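Local atomic coordinates of membrane lipoprotein TpN32 (PDB entry 1XS5), a protein that binds L-methionine, probably as the periplasmic substrate-binding lipoprotein of a transport system in Treponema pallidum. Residues Val95-Asp109 and Arg146-Leu158. Sequence-based numbering, arbitrary orientation.
Sequences VSDFPAGAVIAIPND and RNVVLQEVESALL
Parallel strands 103-107 and 149-153 form one margin of the five-stranded sheet in a lobe of this periplasmic binding protein, 149-153 being outermost. Val-149 N donates to Ala-102 O (2.9 Å), Ile-104 N to Val-149 O, Gln-151 N to Ile-104 O, Ile-106 N to Gln-151 O and Val-153 N to Ile-106 O; Val-149 and Gln-151 thus each bond to both residues flanking their partner. On one face Val-103 puts CG1 trans to its own N (chi1 174°), 3.5 Å from Gln-151 CG, and Ala-105 CB meets Val-153 CG2 at 4.0 Å. On the other, the side chains of Ile-104 and Val-148 cross at about a right angle, CG1 of Ile-104 3.8 Å from CG1 of Val-148, while Ile-106 and Leu-150 reach helix 110-122. That helix, followed by the two-stranded excursion 127-143, connects the parallel neighbours, an elaborated beta-alpha-beta crossover. Far from the ligand, one of two modelled Arg-146 conformers places NH2 2.8 Å from Val-95 O, a bond therefore doubtful. At the C-terminal end of the strands the contact reaches the methionine pocket: Asp-109, N-cap of helix 110-122, bonds through OD2 to the pocket residue Asn-112. One water donates to Asp-109 OD1, 2.8 Å from the water oxygen, and to Asn-108 OD1, and accepts from Ser-155 N.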
loop_
_atom_site.group_PDB
_atom_site.type_symbol
_atom_site.label_atom_id
_atom_site.label_comp_id
_atom_site.label_asym_id
_atom_site.label_seq_id
_atom_site.Cartn_x
_atom_site.Cartn_y
_atom_site.Cartn_z
ATOM N N VAL A 95 4.390 11.682 -19.566
ATOM C CA VAL A 95 5.443 10.742 -19.415
ATOM C C VAL A 95 6.580 10.970 -20.434
ATOM O O VAL A 95 7.754 10.776 -20.116
ATOM C CB VAL A 95 4.755 9.337 -19.444
ATOM C CG1 VAL A 95 4.483 8.917 -20.873
ATOM C CG2 VAL A 95 5.494 8.347 -18.599
ATOM N N SER A 96 6.270 11.452 -21.639
ATOM C CA SER A 96 7.331 11.662 -22.622
ATOM C C SER A 96 8.090 12.970 -22.417
ATOM O O SER A 96 9.066 13.230 -23.117
ATOM C CB SER A 96 6.785 11.617 -24.063
ATOM O OG SER A 96 5.809 12.618 -24.241
ATOM N N ASP A 97 7.628 13.784 -21.474
ATOM C CA ASP A 97 8.259 15.067 -21.147
ATOM C C ASP A 97 9.589 14.851 -20.403
ATOM O O ASP A 97 10.449 15.732 -20.427
ATOM C CB ASP A 97 7.376 15.905 -20.203
ATOM C CG ASP A 97 6.266 16.688 -20.908
ATOM O OD1 ASP A 97 6.262 16.771 -22.137
ATOM O OD2 ASP A 97 5.389 17.249 -20.191
ATOM N N PHE A 98 9.759 13.715 -19.720
ATOM C CA PHE A 98 10.983 13.476 -18.949
ATOM C C PHE A 98 12.253 13.447 -19.769
ATOM O O PHE A 98 12.420 12.598 -20.634
ATOM C CB PHE A 98 10.929 12.162 -18.138
ATOM C CG PHE A 98 9.995 12.215 -16.947
ATOM C CD1 PHE A 98 8.628 12.085 -17.118
ATOM C CD2 PHE A 98 10.486 12.421 -15.663
ATOM C CE1 PHE A 98 7.763 12.161 -16.021
ATOM C CE2 PHE A 98 9.625 12.502 -14.571
ATOM C CZ PHE A 98 8.276 12.372 -14.743
ATOM N N PRO A 99 13.177 14.378 -19.489
ATOM C CA PRO A 99 14.446 14.452 -20.203
ATOM C C PRO A 99 15.383 13.341 -19.762
ATOM O O PRO A 99 15.184 12.729 -18.716
ATOM C CB PRO A 99 14.970 15.816 -19.801
ATOM C CG PRO A 99 14.504 15.921 -18.384
ATOM C CD PRO A 99 13.070 15.471 -18.511
ATOM N N ALA A 100 16.403 13.070 -20.576
ATOM C CA ALA A 100 17.404 12.079 -20.223
ATOM C C ALA A 100 17.985 12.593 -18.922
ATOM O O ALA A 100 18.033 13.803 -18.694
ATOM C CB ALA A 100 18.498 12.013 -21.279
ATOM N N GLY A 101 18.433 11.686 -18.063
ATOM C CA GLY A 101 18.982 12.125 -16.803
ATOM C C GLY A 101 17.954 12.495 -15.733
ATOM O O GLY A 101 18.351 12.737 -14.608
ATOM N N ALA A 102 16.659 12.547 -16.058
ATOM C CA ALA A 102 15.630 12.897 -15.049
ATOM C C ALA A 102 15.766 12.059 -13.775
ATOM O O ALA A 102 16.099 10.864 -13.847
ATOM C CB ALA A 102 14.229 12.705 -15.642
ATOM N N VAL A 103 15.499 12.660 -12.602
ATOM C CA VAL A 103 15.615 11.897 -11.335
ATOM C C VAL A 103 14.230 11.406 -10.864
ATOM O O VAL A 103 13.324 12.216 -10.654
ATOM C CB VAL A 103 16.226 12.769 -10.166
ATOM C CG1 VAL A 103 16.181 11.982 -8.839
ATOM C CG2 VAL A 103 17.670 13.162 -10.482
ATOM N N ILE A 104 14.051 10.100 -10.733
ATOM C CA ILE A 104 12.753 9.557 -10.291
ATOM C C ILE A 104 12.941 8.802 -8.966
ATOM O O ILE A 104 13.727 7.856 -8.878
ATOM C CB ILE A 104 12.153 8.609 -11.376
ATOM C CG1 ILE A 104 11.906 9.394 -12.672
ATOM C CG2 ILE A 104 10.846 8.003 -10.885
ATOM C CD1 ILE A 104 11.154 8.586 -13.774
ATOM N N ALA A 105 12.215 9.225 -7.932
ATOM C CA ALA A 105 12.298 8.605 -6.619
ATOM C C ALA A 105 11.267 7.493 -6.522
ATOM O O ALA A 105 10.126 7.671 -6.955
ATOM C CB ALA A 105 12.005 9.655 -5.543
ATOM N N ILE A 106 11.646 6.379 -5.910
ATOM C CA ILE A 106 10.747 5.253 -5.734
ATOM C C ILE A 106 10.844 4.685 -4.315
ATOM O O ILE A 106 11.812 4.965 -3.583
ATOM C CB ILE A 106 11.091 4.132 -6.755
ATOM C CG1 ILE A 106 12.514 3.632 -6.533
ATOM C CG2 ILE A 106 11.010 4.669 -8.197
ATOM C CD1 ILE A 106 12.919 2.593 -7.613
ATOM N N PRO A 107 9.892 3.828 -3.925
ATOM C CA PRO A 107 9.924 3.258 -2.587
ATOM C C PRO A 107 11.187 2.445 -2.365
ATOM O O PRO A 107 11.722 1.856 -3.299
ATOM C CB PRO A 107 8.676 2.366 -2.556
ATOM C CG PRO A 107 7.727 3.078 -3.432
ATOM C CD PRO A 107 8.633 3.458 -4.613
ATOM N N ASN A 108 11.648 2.394 -1.122
ATOM C CA ASN A 108 12.864 1.621 -0.824
ATOM C C ASN A 108 12.611 0.302 -0.093
ATOM O O ASN A 108 13.565 -0.382 0.293
ATOM C CB ASN A 108 13.879 2.488 -0.058
ATOM C CG ASN A 108 13.569 2.591 1.420
ATOM O OD1 ASN A 108 12.494 2.194 1.890
ATOM N ND2 ASN A 108 14.519 3.144 2.172
ATOM N N ASP A 109 11.347 -0.088 0.109
ATOM C CA ASP A 109 11.110 -1.406 0.722
ATOM C C ASP A 109 10.920 -2.318 -0.494
ATOM O O ASP A 109 10.179 -2.004 -1.433
ATOM C CB ASP A 109 9.908 -1.423 1.663
ATOM C CG ASP A 109 8.612 -1.043 0.970
ATOM O OD1 ASP A 109 8.452 0.129 0.598
ATOM O OD2 ASP A 109 7.756 -1.932 0.815
ATOM N N ARG A 146 15.240 5.394 -21.065
ATOM C CA ARG A 146 15.068 6.846 -21.060
ATOM C C ARG A 146 16.204 7.571 -20.332
ATOM O O ARG A 146 16.133 8.788 -20.149
ATOM C CB ARG A 146 13.730 7.229 -20.407
ATOM C CG ARG A 146 12.480 6.759 -21.154
ATOM C CD ARG A 146 12.316 7.444 -22.496
ATOM N NE ARG A 146 10.970 7.984 -22.623
ATOM C CZ ARG A 146 10.502 8.976 -21.873
ATOM N NH1 ARG A 146 11.277 9.533 -20.961
ATOM N NH2 ARG A 146 9.254 9.394 -22.022
ATOM N N ASN A 147 17.236 6.826 -19.925
ATOM C CA ASN A 147 18.382 7.399 -19.196
ATOM C C ASN A 147 17.932 8.148 -17.938
ATOM O O ASN A 147 18.119 9.354 -17.830
ATOM C CB ASN A 147 19.111 8.353 -20.105
ATOM C CG ASN A 147 19.676 7.657 -21.317
ATOM O OD1 ASN A 147 20.487 6.735 -21.187
ATOM N ND2 ASN A 147 19.242 8.076 -22.509
ATOM N N VAL A 148 17.352 7.414 -16.988
ATOM C CA VAL A 148 16.809 7.963 -15.738
ATOM C C VAL A 148 17.612 7.578 -14.494
ATOM O O VAL A 148 18.192 6.492 -14.413
ATOM C CB VAL A 148 15.337 7.460 -15.551
ATOM C CG1 VAL A 148 14.921 7.524 -14.053
ATOM C CG2 VAL A 148 14.395 8.302 -16.410
ATOM N N VAL A 149 17.630 8.463 -13.503
ATOM C CA VAL A 149 18.344 8.184 -12.258
ATOM C C VAL A 149 17.249 7.768 -11.277
ATOM O O VAL A 149 16.343 8.558 -11.032
ATOM C CB VAL A 149 19.027 9.495 -11.684
ATOM C CG1 VAL A 149 19.595 9.241 -10.331
ATOM C CG2 VAL A 149 20.064 10.025 -12.635
ATOM N N LEU A 150 17.336 6.564 -10.719
ATOM C CA LEU A 150 16.332 6.044 -9.776
ATOM C C LEU A 150 16.783 6.204 -8.330
ATOM O O LEU A 150 17.800 5.638 -7.952
ATOM C CB LEU A 150 16.098 4.551 -10.023
ATOM C CG LEU A 150 15.609 4.201 -11.437
ATOM C CD1 LEU A 150 15.621 2.693 -11.641
ATOM C CD2 LEU A 150 14.222 4.697 -11.618
ATOM N N GLN A 151 16.052 6.953 -7.520
ATOM C CA GLN A 151 16.464 7.114 -6.124
ATOM C C GLN A 151 15.546 6.393 -5.184
ATOM O O GLN A 151 14.357 6.653 -5.170
ATOM C CB GLN A 151 16.459 8.578 -5.693
ATOM C CG GLN A 151 17.206 9.504 -6.591
ATOM C CD GLN A 151 17.743 10.716 -5.831
ATOM O OE1 GLN A 151 17.045 11.316 -4.969
ATOM N NE2 GLN A 151 18.991 11.087 -6.143
ATOM N N GLU A 152 16.094 5.508 -4.367
ATOM C CA GLU A 152 15.289 4.773 -3.417
ATOM C C GLU A 152 15.040 5.683 -2.207
ATOM O O GLU A 152 15.988 6.256 -1.667
ATOM C CB GLU A 152 16.051 3.506 -2.985
ATOM C CG GLU A 152 16.275 2.505 -4.129
ATOM C CD GLU A 152 17.337 1.471 -3.782
ATOM O OE1 GLU A 152 18.534 1.837 -3.752
ATOM O OE2 GLU A 152 16.976 0.300 -3.517
ATOM N N VAL A 153 13.791 5.786 -1.756
ATOM C CA VAL A 153 13.461 6.678 -0.642
ATOM C C VAL A 153 12.427 6.022 0.250
ATOM O O VAL A 153 11.584 5.288 -0.270
ATOM C CB VAL A 153 12.857 8.005 -1.196
ATOM C CG1 VAL A 153 12.459 8.941 -0.058
ATOM C CG2 VAL A 153 13.842 8.685 -2.093
ATOM N N GLU A 154 12.478 6.245 1.576
ATOM C CA GLU A 154 11.445 5.665 2.443
ATOM C C GLU A 154 10.081 6.128 1.934
ATOM O O GLU A 154 9.873 7.316 1.739
ATOM C CB GLU A 154 11.571 6.145 3.890
ATOM C CG GLU A 154 12.833 5.717 4.563
ATOM C CD GLU A 154 12.690 5.737 6.070
ATOM O OE1 GLU A 154 12.102 6.713 6.597
ATOM O OE2 GLU A 154 13.160 4.778 6.721
ATOM N N SER A 155 9.148 5.198 1.757
ATOM C CA SER A 155 7.835 5.570 1.201
ATOM C C SER A 155 7.163 6.792 1.795
ATOM O O SER A 155 6.655 7.655 1.081
ATOM C CB SER A 155 6.878 4.390 1.308
ATOM O OG SER A 155 7.372 3.387 0.459
ATOM N N ALA A 156 7.130 6.858 3.113
ATOM C CA ALA A 156 6.486 7.996 3.762
ATOM C C ALA A 156 7.121 9.361 3.427
ATOM O O ALA A 156 6.475 10.412 3.574
ATOM C CB ALA A 156 6.510 7.769 5.289
ATOM N N LEU A 157 8.365 9.366 2.962
ATOM C CA LEU A 157 9.062 10.607 2.660
ATOM C C LEU A 157 9.023 10.998 1.197
ATOM O O LEU A 157 9.558 12.020 0.816
ATOM C CB LEU A 157 10.550 10.485 3.069
ATOM C CG LEU A 157 10.801 10.101 4.537
ATOM C CD1 LEU A 157 12.316 10.056 4.862
ATOM C CD2 LEU A 157 10.114 11.149 5.404
ATOM N N LEU A 158 8.395 10.170 0.381
ATOM C CA LEU A 158 8.346 10.437 -1.045
ATOM C C LEU A 158 7.662 11.766 -1.333
ATOM O O LEU A 158 8.174 12.541 -2.163
ATOM C CB LEU A 158 7.699 9.230 -1.745
ATOM C CG LEU A 158 8.665 8.029 -1.922
ATOM C CD1 LEU A 158 7.879 6.748 -2.212
ATOM C CD2 LEU A 158 9.574 8.337 -3.123
HETATM O O HOH W 1 13.817 10.693 -21.248
HETATM O O HOH W 2 9.642 2.255 1.998
HETATM O O HOH W 3 6.003 1.395 0.146
#